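Glycinin A3B4 subunit (PDB 2D5F) serves as a seed storage protein of soybean, an 11S globulin that assembles into hexamers and probably supplies the seedling with nitrogen. Local coordinates at residues Val401-Val404 with Ala410-Asp413. Numbering follows the deposited sequence.
Sequences VRVV and AVFD
F412 carries its ring on a first torsion of -177°, opposite the backbone N, which lays the ring edge beside the V401 carbonyl, while V411 holds CG2 between its backbone N and carbonyl carbon (chi1 -68°), against V403. The slightly positive C-H edge of the ring suits the carbonyl oxygen, CD1 of F412 lying 3.3 Å from V401 O, and F412 CE1 rests 3.9 Å from V401 CB. V403, a beta-branched residue at home in an extended strand, receives two partners, F412 on its own face of the sheet and V411 from the corner of the chain. Its CG1 lies 3.6 Å from V411 CG2, and its CB is 4.1 Å from F412 CB; L14 and V424 pack against this valine too. Between the backbones, V403 N donates to F412 O at 2.9 Å, nearly straight at 166°, whereas the return bond from F412 N to V403 O is weak at 3.4 Å. On the other face the aliphatic part of R402 runs beside D413, R402 CG 3.7 Å from D413 OD1; the charges probably attract only at a distance, since OD1 lies well out of the guanidinium plane and the carboxylate makes its salt bridge with R400. Here small A410 packs against G207 of a second subunit, which also covers V404. V411 and F412, both facing V403, make a classic beta bulge in an antiparallel hairpin of the C-terminal cupin domain.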
ATOM      1  N   VAL B 401      26.151 -11.252  29.487  1.00 27.69           N
ATOM      2  CA  VAL B 401      25.841 -10.751  28.153  1.00 24.87           C
ATOM      3  C   VAL B 401      27.121 -10.335  27.442  1.00 26.45           C
ATOM      4  O   VAL B 401      28.039  -9.779  28.057  1.00 24.72           O
ATOM      5  CB  VAL B 401      24.880  -9.539  28.221  1.00 23.34           C
ATOM      6  CG1 VAL B 401      24.566  -9.027  26.820  1.00 21.42           C
ATOM      7  CG2 VAL B 401      23.599  -9.933  28.955  1.00 24.24           C
ATOM      8  N   ARG B 402      27.180 -10.613  26.144  1.00 22.82           N
ATOM      9  CA  ARG B 402      28.342 -10.275  25.333  1.00 21.31           C
ATOM     10  C   ARG B 402      27.893  -9.673  24.007  1.00 22.61           C
ATOM     11  O   ARG B 402      27.060 -10.250  23.308  1.00 25.37           O
ATOM     12  CB  ARG B 402      29.177 -11.531  25.082  1.00 27.16           C
ATOM     13  CG  ARG B 402      29.430 -12.318  26.358  1.00 46.59           C
ATOM     14  CD  ARG B 402      29.958 -13.723  26.120  1.00 45.59           C
ATOM     15  NE  ARG B 402      29.882 -14.504  27.354  1.00 56.70           N
ATOM     16  CZ  ARG B 402      30.451 -15.690  27.532  1.00 62.25           C
ATOM     17  NH1 ARG B 402      30.323 -16.324  28.691  1.00 61.45           N
ATOM     18  NH2 ARG B 402      31.152 -16.241  26.556  1.00 70.95           N
ATOM     19  N   VAL B 403      28.430  -8.500  23.687  1.00 23.31           N
ATOM     20  CA  VAL B 403      28.116  -7.808  22.441  1.00 20.43           C
ATOM     21  C   VAL B 403      29.431  -7.630  21.683  1.00 23.54           C
ATOM     22  O   VAL B 403      30.399  -7.103  22.227  1.00 26.08           O
ATOM     23  CB  VAL B 403      27.476  -6.424  22.707  1.00 20.24           C
ATOM     24  CG1 VAL B 403      27.183  -5.720  21.383  1.00 19.41           C
ATOM     25  CG2 VAL B 403      26.184  -6.589  23.517  1.00 18.59           C
ATOM     26  N   VAL B 404      29.453  -8.075  20.429  1.00 23.06           N
ATOM     27  CA  VAL B 404      30.639  -8.011  19.580  1.00 20.18           C
ATOM     28  C   VAL B 404      30.381  -7.141  18.349  1.00 21.26           C
ATOM     29  O   VAL B 404      29.341  -7.287  17.709  1.00 22.12           O
ATOM     30  CB  VAL B 404      31.033  -9.435  19.115  1.00 21.29           C
ATOM     31  CG1 VAL B 404      32.220  -9.380  18.163  1.00 23.91           C
ATOM     32  CG2 VAL B 404      31.350 -10.297  20.325  1.00 19.80           C
ATOM     33  N   ALA B 410      34.541  -7.457  21.704  1.00 22.78           N
ATOM     34  CA  ALA B 410      33.402  -7.474  22.608  1.00 27.09           C
ATOM     35  C   ALA B 410      33.273  -6.116  23.297  1.00 27.20           C
ATOM     36  O   ALA B 410      33.921  -5.870  24.313  1.00 38.39           O
ATOM     37  CB  ALA B 410      33.577  -8.584  23.641  1.00 26.79           C
ATOM     38  N   VAL B 411      32.441  -5.239  22.742  1.00 23.60           N
ATOM     39  CA  VAL B 411      32.246  -3.908  23.299  1.00 21.59           C
ATOM     40  C   VAL B 411      31.548  -3.982  24.644  1.00 27.04           C
ATOM     41  O   VAL B 411      31.501  -3.002  25.397  1.00 29.13           O
ATOM     42  CB  VAL B 411      31.466  -3.012  22.328  1.00 22.47           C
ATOM     43  CG1 VAL B 411      32.332  -2.727  21.110  1.00 22.76           C
ATOM     44  CG2 VAL B 411      30.170  -3.696  21.898  1.00 25.81           C
ATOM     45  N   PHE B 412      30.975  -5.146  24.928  1.00 22.75           N
ATOM     46  CA  PHE B 412      30.360  -5.391  26.217  1.00 20.90           C
ATOM     47  C   PHE B 412      30.551  -6.860  26.525  1.00 29.40           C
ATOM     48  O   PHE B 412      30.392  -7.716  25.652  1.00 24.34           O
ATOM     49  CB  PHE B 412      28.867  -5.061  26.261  1.00 23.18           C
ATOM     50  CG  PHE B 412      28.262  -5.256  27.631  1.00 19.20           C
ATOM     51  CD1 PHE B 412      27.797  -6.506  28.035  1.00 18.26           C
ATOM     52  CD2 PHE B 412      28.224  -4.204  28.544  1.00 26.70           C
ATOM     53  CE1 PHE B 412      27.304  -6.707  29.327  1.00 21.79           C
ATOM     54  CE2 PHE B 412      27.734  -4.393  29.846  1.00 25.18           C
ATOM     55  CZ  PHE B 412      27.274  -5.649  30.236  1.00 22.15           C
ATOM     56  N   ASP B 413      30.902  -7.145  27.773  1.00 25.02           N
ATOM     57  CA  ASP B 413      31.121  -8.516  28.205  1.00 31.06           C
ATOM     58  C   ASP B 413      31.042  -8.521  29.716  1.00 27.53           C
ATOM     59  O   ASP B 413      32.029  -8.244  30.394  1.00 32.60           O
ATOM     60  CB  ASP B 413      32.507  -9.005  27.765  1.00 27.88           C
ATOM     61  CG  ASP B 413      32.669 -10.510  27.913  1.00 35.24           C
ATOM     62  OD1 ASP B 413      31.977 -11.105  28.764  1.00 41.25           O
ATOM     63  OD2 ASP B 413      33.492 -11.099  27.184  1.00 40.91           O
TER